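Side-chain contacts in racemase (Pseudovibrio sp. JE062, PDB 3MKC), which belongs to the enolase superfamily of racemase-like enzymes, joining an N-terminal capping domain to a TIM-type barrel: residues T69-K74 with S108-A113; I15-V20 with D53-Y58; I81-I86 with D116-Q121. All coordinates share one frame; numbering follows the deposited sequence.

Interaction 1 (T69-K74 with S108-A113); sequences TNITEK and SGIDMA
Ile71 and Ile110 meet tip to tip in the N-terminal capping domain of an enolase-superfamily fold, a worked example of how a loop can be fitted to a helix through very few atoms. The loop, 69-74, comes between helices 52-59 and 83-93; the helix is 102-122. At the tight end, CD1 of Ile110 presses to 3.5 Å from CG1 of Ile71, nearer than carbons usually pack. The long branch of Ile110 is stretched out, with CG1 beside the backbone N and chi2 at 175°, and this carries its terminal methyl off the helix toward the loop. Ile71 answers with the methylene of its own long branch rather than with a methyl. Both residues are buried: Met90 of helix 83-93 packs on Ile71, and Phe17 of strand 12-22 on Ile110.

The other end is looser. CG2 of Thr72 stays 4.3 Å from the same CD1 of Ile110, and the backbones keep well apart, the CA atoms of Thr72 and Ile110 being 8.2 Å from each other. Thr72 is partly open to solvent, and Glu73 and Lys74 after it are exposed.

The contact between the segments is wholly apolar; polar bonds within the loop and to the residues before it probably help set its shape. Asn70 forms an Asx turn, its OD1 accepting from Thr72 N at 2.9 Å, while its ND2 donates to the carbonyls of Ala59 and Ile61. Thr72 OG1 also donates to Asn70 OD1, at 2.7 Å, so that two donors grip the oxygen from opposite faces of the amide plane, each tilted 28° from it.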
loop_
_atom_site.group_PDB
_atom_site.type_symbol
_atom_site.label_atom_id
_atom_site.label_comp_id
_atom_site.label_asym_id
_atom_site.label_seq_id
_atom_site.Cartn_x
_atom_site.Cartn_y
_atom_site.Cartn_z
ATOM N N THR A 69 -4.770 -12.052 22.994
ATOM C CA THR A 69 -6.184 -12.178 22.702
ATOM C C THR A 69 -6.423 -12.426 21.219
ATOM O O THR A 69 -5.596 -12.069 20.380
ATOM C CB THR A 69 -6.891 -10.876 23.101
ATOM O OG1 THR A 69 -6.455 -10.489 24.410
ATOM C CG2 THR A 69 -8.400 -11.050 23.096
ATOM N N ASN A 70 -7.544 -13.059 20.894
ATOM C CA ASN A 70 -7.877 -13.279 19.499
ATOM C C ASN A 70 -8.108 -11.856 18.969
ATOM O O ASN A 70 -8.735 -11.041 19.644
ATOM C CB ASN A 70 -9.151 -14.121 19.380
ATOM C CG ASN A 70 -9.609 -14.266 17.951
ATOM O OD1 ASN A 70 -10.192 -13.345 17.381
ATOM N ND2 ASN A 70 -9.329 -15.421 17.350
ATOM N N ILE A 71 -7.599 -11.562 17.776
ATOM C CA ILE A 71 -7.704 -10.219 17.199
ATOM C C ILE A 71 -9.126 -9.674 17.040
ATOM O O ILE A 71 -9.384 -8.500 17.324
ATOM C CB ILE A 71 -6.976 -10.153 15.822
ATOM C CG1 ILE A 71 -7.075 -8.748 15.216
ATOM C CG2 ILE A 71 -7.582 -11.151 14.862
ATOM C CD1 ILE A 71 -6.367 -7.691 16.002
ATOM N N THR A 72 -10.049 -10.520 16.603
ATOM C CA THR A 72 -11.423 -10.077 16.389
ATOM C C THR A 72 -12.220 -9.851 17.665
ATOM O O THR A 72 -13.172 -9.080 17.674
ATOM C CB THR A 72 -12.199 -11.092 15.550
ATOM O OG1 THR A 72 -12.461 -12.255 16.347
ATOM C CG2 THR A 72 -11.395 -11.501 14.335
ATOM N N GLU A 73 -11.826 -10.516 18.744
ATOM C CA GLU A 73 -12.547 -10.416 20.003
ATOM C C GLU A 73 -12.857 -9.002 20.478
ATOM O O GLU A 73 -13.985 -8.710 20.878
ATOM C CB GLU A 73 -11.791 -11.170 21.095
ATOM C CG GLU A 73 -12.611 -11.436 22.343
ATOM C CD GLU A 73 -11.830 -12.201 23.399
ATOM O OE1 GLU A 73 -11.319 -13.297 23.084
ATOM O OE2 GLU A 73 -11.728 -11.699 24.540
ATOM N N LYS A 74 -11.872 -8.114 20.429
ATOM C CA LYS A 74 -12.095 -6.753 20.897
ATOM C C LYS A 74 -12.866 -5.844 19.943
ATOM O O LYS A 74 -13.142 -4.693 20.275
ATOM C CB LYS A 74 -10.756 -6.112 21.270
ATOM C CG LYS A 74 -10.056 -6.808 22.424
ATOM C CD LYS A 74 -10.852 -6.683 23.723
ATOM C CE LYS A 74 -10.209 -7.508 24.828
ATOM N NZ LYS A 74 -10.877 -7.325 26.143
ATOM N N SER A 108 -4.481 -4.785 10.245
ATOM C CA SER A 108 -4.624 -3.895 9.094
ATOM C C SER A 108 -5.881 -4.198 8.271
ATOM O O SER A 108 -6.636 -3.291 7.916
ATOM C CB SER A 108 -3.391 -4.010 8.199
ATOM O OG SER A 108 -2.212 -3.629 8.898
ATOM N N GLY A 109 -6.092 -5.472 7.960
ATOM C CA GLY A 109 -7.263 -5.850 7.183
ATOM C C GLY A 109 -8.559 -5.478 7.876
ATOM O O GLY A 109 -9.520 -5.046 7.238
ATOM N N ILE A 110 -8.606 -5.660 9.190
ATOM C CA ILE A 110 -9.807 -5.318 9.933
ATOM C C ILE A 110 -10.011 -3.801 9.920
ATOM O O ILE A 110 -11.126 -3.328 9.738
ATOM C CB ILE A 110 -9.732 -5.827 11.399
ATOM C CG1 ILE A 110 -9.631 -7.357 11.412
ATOM C CG2 ILE A 110 -10.964 -5.379 12.171
ATOM C CD1 ILE A 110 -9.438 -7.958 12.795
ATOM N N ASP A 111 -8.934 -3.037 10.100
ATOM C CA ASP A 111 -9.055 -1.581 10.106
ATOM C C ASP A 111 -9.642 -1.075 8.791
ATOM O O ASP A 111 -10.540 -0.237 8.777
ATOM C CB ASP A 111 -7.693 -0.927 10.324
ATOM C CG ASP A 111 -7.776 0.588 10.355
ATOM O OD1 ASP A 111 -8.318 1.141 11.340
ATOM O OD2 ASP A 111 -7.303 1.224 9.388
HETATM N N MSE A 112 -9.119 -1.596 7.688
HETATM C CA MSE A 112 -9.578 -1.218 6.359
HETATM C C MSE A 112 -11.061 -1.528 6.203
HETATM O O MSE A 112 -11.824 -0.726 5.659
HETATM C CB MSE A 112 -8.782 -1.989 5.310
HETATM C CG MSE A 112 -8.986 -1.508 3.889
HETATM SE SE MSE A 112 -7.882 -2.498 2.663
HETATM C CE MSE A 112 -6.364 -2.727 3.851
ATOM N N ALA A 113 -11.469 -2.697 6.684
ATOM C CA ALA A 113 -12.865 -3.113 6.576
ATOM C C ALA A 113 -13.813 -2.238 7.397
ATOM O O ALA A 113 -14.997 -2.128 7.077
ATOM C CB ALA A 113 -13.004 -4.568 6.994
#

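Interaction 2 (I15-V20 with D53-Y58)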
loop_
_atom_site.group_PDB
_atom_site.type_symbol
_atom_site.label_atom_id
_atom_site.label_comp_id
_atom_site.label_asym_id
_atom_site.label_seq_id
_atom_site.Cartn_x
_atom_site.Cartn_y
_atom_site.Cartn_z
ATOM N N ILE A 15 -16.601 -11.180 12.233
ATOM C CA ILE A 15 -15.431 -10.811 11.461
ATOM C C ILE A 15 -14.873 -12.104 10.897
ATOM O O ILE A 15 -14.461 -13.005 11.640
ATOM C CB ILE A 15 -14.368 -10.105 12.324
ATOM C CG1 ILE A 15 -14.930 -8.775 12.845
ATOM C CG2 ILE A 15 -13.107 -9.858 11.492
ATOM C CD1 ILE A 15 -13.934 -7.944 13.647
ATOM N N GLU A 16 -14.877 -12.190 9.577
ATOM C CA GLU A 16 -14.410 -13.370 8.873
ATOM C C GLU A 16 -13.180 -13.107 8.015
ATOM O O GLU A 16 -13.131 -12.149 7.240
ATOM C CB GLU A 16 -15.549 -13.917 8.005
ATOM C CG GLU A 16 -15.146 -14.996 7.016
ATOM C CD GLU A 16 -16.342 -15.593 6.284
ATOM O OE1 GLU A 16 -17.247 -14.828 5.883
ATOM O OE2 GLU A 16 -16.373 -16.829 6.101
ATOM N N PHE A 17 -12.179 -13.965 8.173
ATOM C CA PHE A 17 -10.954 -13.863 7.396
ATOM C C PHE A 17 -11.102 -14.895 6.285
ATOM O O PHE A 17 -11.232 -16.088 6.547
ATOM C CB PHE A 17 -9.740 -14.157 8.284
ATOM C CG PHE A 17 -9.244 -12.948 9.047
ATOM C CD1 PHE A 17 -8.069 -12.309 8.669
ATOM C CD2 PHE A 17 -9.977 -12.429 10.111
ATOM C CE1 PHE A 17 -7.625 -11.165 9.337
ATOM C CE2 PHE A 17 -9.543 -11.282 10.789
ATOM C CZ PHE A 17 -8.363 -10.650 10.395
ATOM N N ILE A 18 -11.081 -14.427 5.043
ATOM C CA ILE A 18 -11.278 -15.302 3.900
ATOM C C ILE A 18 -10.082 -15.457 2.983
ATOM O O ILE A 18 -9.820 -14.603 2.139
ATOM C CB ILE A 18 -12.470 -14.806 3.058
ATOM C CG1 ILE A 18 -13.714 -14.723 3.941
ATOM C CG2 ILE A 18 -12.694 -15.727 1.863
ATOM C CD1 ILE A 18 -14.881 -14.009 3.300
ATOM N N PRO A 19 -9.341 -16.561 3.131
ATOM C CA PRO A 19 -8.164 -16.836 2.301
ATOM C C PRO A 19 -8.564 -16.940 0.831
ATOM O O PRO A 19 -9.534 -17.617 0.502
ATOM C CB PRO A 19 -7.669 -18.176 2.841
ATOM C CG PRO A 19 -8.065 -18.122 4.283
ATOM C CD PRO A 19 -9.458 -17.546 4.222
ATOM N N VAL A 20 -7.832 -16.265 -0.048
ATOM C CA VAL A 20 -8.131 -16.326 -1.472
ATOM C C VAL A 20 -6.860 -16.653 -2.245
ATOM O O VAL A 20 -5.902 -15.878 -2.246
ATOM C CB VAL A 20 -8.715 -14.993 -1.991
ATOM C CG1 VAL A 20 -9.011 -15.106 -3.487
ATOM C CG2 VAL A 20 -9.991 -14.646 -1.225
ATOM N N ASP A 53 -2.820 -18.849 4.762
ATOM C CA ASP A 53 -3.004 -19.887 5.771
ATOM C C ASP A 53 -2.470 -19.493 7.146
ATOM O O ASP A 53 -3.036 -19.878 8.168
ATOM C CB ASP A 53 -2.379 -21.209 5.300
ATOM C CG ASP A 53 -0.949 -21.051 4.816
ATOM O OD1 ASP A 53 -0.584 -19.942 4.371
ATOM O OD2 ASP A 53 -0.191 -22.049 4.860
ATOM N N ALA A 54 -1.390 -18.715 7.175
ATOM C CA ALA A 54 -0.823 -18.270 8.443
ATOM C C ALA A 54 -1.748 -17.211 9.029
ATOM O O ALA A 54 -2.019 -17.197 10.226
ATOM C CB ALA A 54 0.570 -17.698 8.227
ATOM N N ILE A 55 -2.253 -16.332 8.168
ATOM C CA ILE A 55 -3.159 -15.280 8.614
ATOM C C ILE A 55 -4.452 -15.872 9.172
ATOM O O ILE A 55 -4.924 -15.466 10.236
ATOM C CB ILE A 55 -3.486 -14.317 7.460
ATOM C CG1 ILE A 55 -2.215 -13.577 7.041
ATOM C CG2 ILE A 55 -4.558 -13.324 7.884
ATOM C CD1 ILE A 55 -1.622 -12.713 8.122
ATOM N N LEU A 56 -5.030 -16.830 8.453
ATOM C CA LEU A 56 -6.262 -17.461 8.917
ATOM C C LEU A 56 -6.046 -18.094 10.294
ATOM O O LEU A 56 -6.876 -17.949 11.193
ATOM C CB LEU A 56 -6.724 -18.534 7.923
ATOM C CG LEU A 56 -8.078 -19.191 8.214
ATOM C CD1 LEU A 56 -9.183 -18.167 8.025
ATOM C CD2 LEU A 56 -8.297 -20.380 7.284
ATOM N N ALA A 57 -4.923 -18.792 10.462
ATOM C CA ALA A 57 -4.637 -19.442 11.741
ATOM C C ALA A 57 -4.518 -18.404 12.850
ATOM O O ALA A 57 -5.056 -18.579 13.943
ATOM C CB ALA A 57 -3.357 -20.258 11.642
ATOM N N TYR A 58 -3.816 -17.314 12.560
ATOM C CA TYR A 58 -3.633 -16.261 13.548
ATOM C C TYR A 58 -4.979 -15.674 13.955
ATOM O O TYR A 58 -5.221 -15.389 15.132
ATOM C CB TYR A 58 -2.747 -15.149 12.980
ATOM C CG TYR A 58 -2.544 -14.010 13.945
ATOM C CD1 TYR A 58 -1.631 -14.115 14.995
ATOM C CD2 TYR A 58 -3.300 -12.844 13.845
ATOM C CE1 TYR A 58 -1.482 -13.088 15.922
ATOM C CE2 TYR A 58 -3.157 -11.814 14.772
ATOM C CZ TYR A 58 -2.252 -11.943 15.805
ATOM O OH TYR A 58 -2.137 -10.940 16.740
#
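Phe17 and Pro19 of strand 12-22 pack against Ile55 and Leu56 of helix 52-59 in an apolar strand-on-helix contact, on an edge strand of the three-stranded antiparallel sheet. The two short segments run nearly antiparallel, at 165°, with their axes 8.4 Å apart at closest approach. On the buried side, CG2 of Ile55 lies 3.7 Å from CD1 of Phe17 and comes to the ring obliquely, the two side chains crossing at about a right angle. Val32 of strand 29-38 touches both residues, while Ala106 of helix 102-122 packs on Phe17.

Leu56, which is partly exposed, makes the outer part of the contact. Its CG is anti to the backbone N (chi1 -174°), which swings the forked end over to the strand, where its two methyls divide the work. CD2 packs 3.8 Å from CG of Pro19; CD1 lies 3.9 Å from CD of Pro19 and 3.3 Å from the carbonyl O of Phe17, straddling the junction between proline ring and strand backbone. Phe17 and Pro19, two apart on the strand, thus offer one apolar surface to the helix. A helix laid on one face of a three-stranded antiparallel meander in this way belongs to the N-terminal capping domain of the enolase superfamily.

Interaction 3 (I81-I86 with D116-Q121)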
loop_
_atom_site.group_PDB
_atom_site.type_symbol
_atom_site.label_atom_id
_atom_site.label_comp_id
_atom_site.label_asym_id
_atom_site.label_seq_id
_atom_site.Cartn_x
_atom_site.Cartn_y
_atom_site.Cartn_z
ATOM N N ILE A 81 -18.178 2.846 13.739
ATOM C CA ILE A 81 -17.783 4.244 13.641
ATOM C C ILE A 81 -16.590 4.610 14.535
ATOM O O ILE A 81 -15.869 5.558 14.241
ATOM C CB ILE A 81 -18.978 5.177 13.968
ATOM C CG1 ILE A 81 -18.572 6.642 13.800
ATOM C CG2 ILE A 81 -19.455 4.943 15.398
ATOM C CD1 ILE A 81 -18.108 7.002 12.407
ATOM N N GLU A 82 -16.373 3.862 15.614
ATOM C CA GLU A 82 -15.256 4.148 16.519
ATOM C C GLU A 82 -14.009 3.404 16.047
ATOM O O GLU A 82 -13.421 2.615 16.788
ATOM C CB GLU A 82 -15.600 3.715 17.948
ATOM C CG GLU A 82 -16.918 4.272 18.463
ATOM C CD GLU A 82 -17.055 4.138 19.964
ATOM O OE1 GLU A 82 -17.058 3.000 20.468
ATOM O OE2 GLU A 82 -17.150 5.178 20.646
ATOM N N ILE A 83 -13.601 3.674 14.815
ATOM C CA ILE A 83 -12.448 3.002 14.236
ATOM C C ILE A 83 -11.160 3.193 15.015
ATOM O O ILE A 83 -10.403 2.245 15.205
ATOM C CB ILE A 83 -12.218 3.454 12.787
ATOM C CG1 ILE A 83 -13.537 3.365 12.015
ATOM C CG2 ILE A 83 -11.163 2.579 12.131
ATOM C CD1 ILE A 83 -13.441 3.787 10.562
ATOM N N ASN A 84 -10.914 4.416 15.466
ATOM C CA ASN A 84 -9.704 4.728 16.216
ATOM C C ASN A 84 -9.648 3.966 17.539
ATOM O O ASN A 84 -8.604 3.426 17.915
ATOM C CB ASN A 84 -9.642 6.233 16.475
ATOM C CG ASN A 84 -8.380 6.651 17.198
ATOM O OD1 ASN A 84 -8.403 6.950 18.395
ATOM N ND2 ASN A 84 -7.268 6.674 16.474
ATOM N N ALA A 85 -10.776 3.929 18.241
ATOM C CA ALA A 85 -10.847 3.243 19.525
ATOM C C ALA A 85 -10.744 1.727 19.374
ATOM O O ALA A 85 -10.115 1.061 20.191
ATOM C CB ALA A 85 -12.140 3.611 20.247
ATOM N N ILE A 86 -11.364 1.179 18.334
ATOM C CA ILE A 86 -11.309 -0.263 18.113
ATOM C C ILE A 86 -9.870 -0.657 17.777
ATOM O O ILE A 86 -9.386 -1.707 18.193
ATOM C CB ILE A 86 -12.247 -0.683 16.975
ATOM C CG1 ILE A 86 -13.687 -0.318 17.350
ATOM C CG2 ILE A 86 -12.123 -2.184 16.717
ATOM C CD1 ILE A 86 -14.682 -0.483 16.229
ATOM N N ASP A 116 -14.900 0.741 5.415
ATOM C CA ASP A 116 -15.906 0.376 4.428
ATOM C C ASP A 116 -17.249 0.228 5.133
ATOM O O ASP A 116 -18.257 0.769 4.684
ATOM C CB ASP A 116 -15.507 -0.927 3.729
ATOM C CG ASP A 116 -16.382 -1.247 2.522
ATOM O OD1 ASP A 116 -16.825 -0.304 1.836
ATOM O OD2 ASP A 116 -16.604 -2.446 2.247
ATOM N N LEU A 117 -17.255 -0.488 6.251
ATOM C CA LEU A 117 -18.487 -0.698 7.003
ATOM C C LEU A 117 -19.066 0.597 7.572
ATOM O O LEU A 117 -20.245 0.890 7.373
ATOM C CB LEU A 117 -18.244 -1.702 8.130
ATOM C CG LEU A 117 -19.410 -1.979 9.074
ATOM C CD1 LEU A 117 -20.672 -2.312 8.270
ATOM C CD2 LEU A 117 -19.033 -3.128 10.004
ATOM N N ALA A 118 -18.241 1.376 8.270
ATOM C CA ALA A 118 -18.700 2.631 8.866
ATOM C C ALA A 118 -19.272 3.576 7.812
ATOM O O ALA A 118 -20.274 4.256 8.046
ATOM C CB ALA A 118 -17.550 3.317 9.605
ATOM N N GLY A 119 -18.622 3.618 6.656
ATOM C CA GLY A 119 -19.087 4.480 5.588
ATOM C C GLY A 119 -20.434 4.013 5.074
ATOM O O GLY A 119 -21.349 4.814 4.879
ATOM N N LYS A 120 -20.563 2.711 4.853
ATOM C CA LYS A 120 -21.815 2.166 4.344
ATOM C C LYS A 120 -22.973 2.376 5.306
ATOM O O LYS A 120 -24.101 2.606 4.874
ATOM C CB LYS A 120 -21.637 0.685 3.992
ATOM C CG LYS A 120 -20.762 0.486 2.753
ATOM C CD LYS A 120 -20.338 -0.964 2.542
ATOM C CE LYS A 120 -21.500 -1.866 2.159
ATOM N NZ LYS A 120 -21.022 -3.255 1.852
ATOM N N GLN A 121 -22.704 2.315 6.608
ATOM C CA GLN A 121 -23.752 2.537 7.596
ATOM C C GLN A 121 -24.194 4.000 7.541
ATOM O O GLN A 121 -25.388 4.306 7.552
ATOM C CB GLN A 121 -23.254 2.228 9.020
ATOM C CG GLN A 121 -22.873 0.772 9.314
ATOM C CD GLN A 121 -22.529 0.557 10.785
ATOM O OE1 GLN A 121 -21.882 1.399 11.408
ATOM N NE2 GLN A 121 -22.950 -0.579 11.343
#
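NE2 of Gln121 is gripped by two oxygens, Asp38 OD2 and Ala10 O; Gln121 follows Ala118 by three residues, about one helical turn, and it is the methyl of Ala118 that takes the contact with Ile81 and Ile83. The example shows how a small residue lets a chain segment come close to a helix in the capping domain of an enolase-superfamily fold: helix 102-122 receives the start of helix 83-93. The CA atoms of Ile81 and Ala118 are only 5.1 Å apart, and CB of Ala118 lies 4.1 Å from CA of Ile81. It is therefore the backbone of Ile81, more than its side chain, that rests on the methyl; Ile81 is exposed as a whole, though its side chain also touches Leu122 and Val9.

The chain turns sharply between the two isoleucines. Glu82 is the centre of an inverse gamma turn, closed by a weak bond of 3.0 Å from Ile83 N to Ile81 O, and it also holds the N-cap position of helix 83-93. Its carbonyl O accepts from Ile86 N at 2.9 Å, while its side chain starts away from helix 102-122, and OE1 makes a salt bridge to Arg78 NH2. The turn thus places Ile81 and Ile83 around the same alanine, one through its CA and the other through its side chain.

Polar groups along helix 102-122 fasten it to other parts of the chain. Both carboxylate oxygens of Asp116 are satisfied by backbone nitrogens, OD1 by Leu374 N and OD2 by Leu45 N. Back at the contact, Ile83 is buried and its long branch is fully extended, with chi2 at 180°, which brings its CD1 to 4.2 Å from CB of Ala118.

From the N terminus, interaction 2 comes first: strand 12-22 leads through the rest of the antiparallel sheet to helix 52-59, which returns to the strand and closes that loop before the next contact opens. Interactions 1 and 3 then cross, since 69-74 and 81-86 pair in the same order with successive parts of helix 102-122. Interactions 1 and 2 share a core: CZ of Phe17 lies 3.7 Å from CG1 of Ile110, and CG2 of Thr72 is equally close to CG2 of Ile15. Interaction 3 touches interaction 1 through Asp111 and Ile83, but not interaction 2. Helix 102-122 thus links sheet, loop and helix 83-93 within the capping domain.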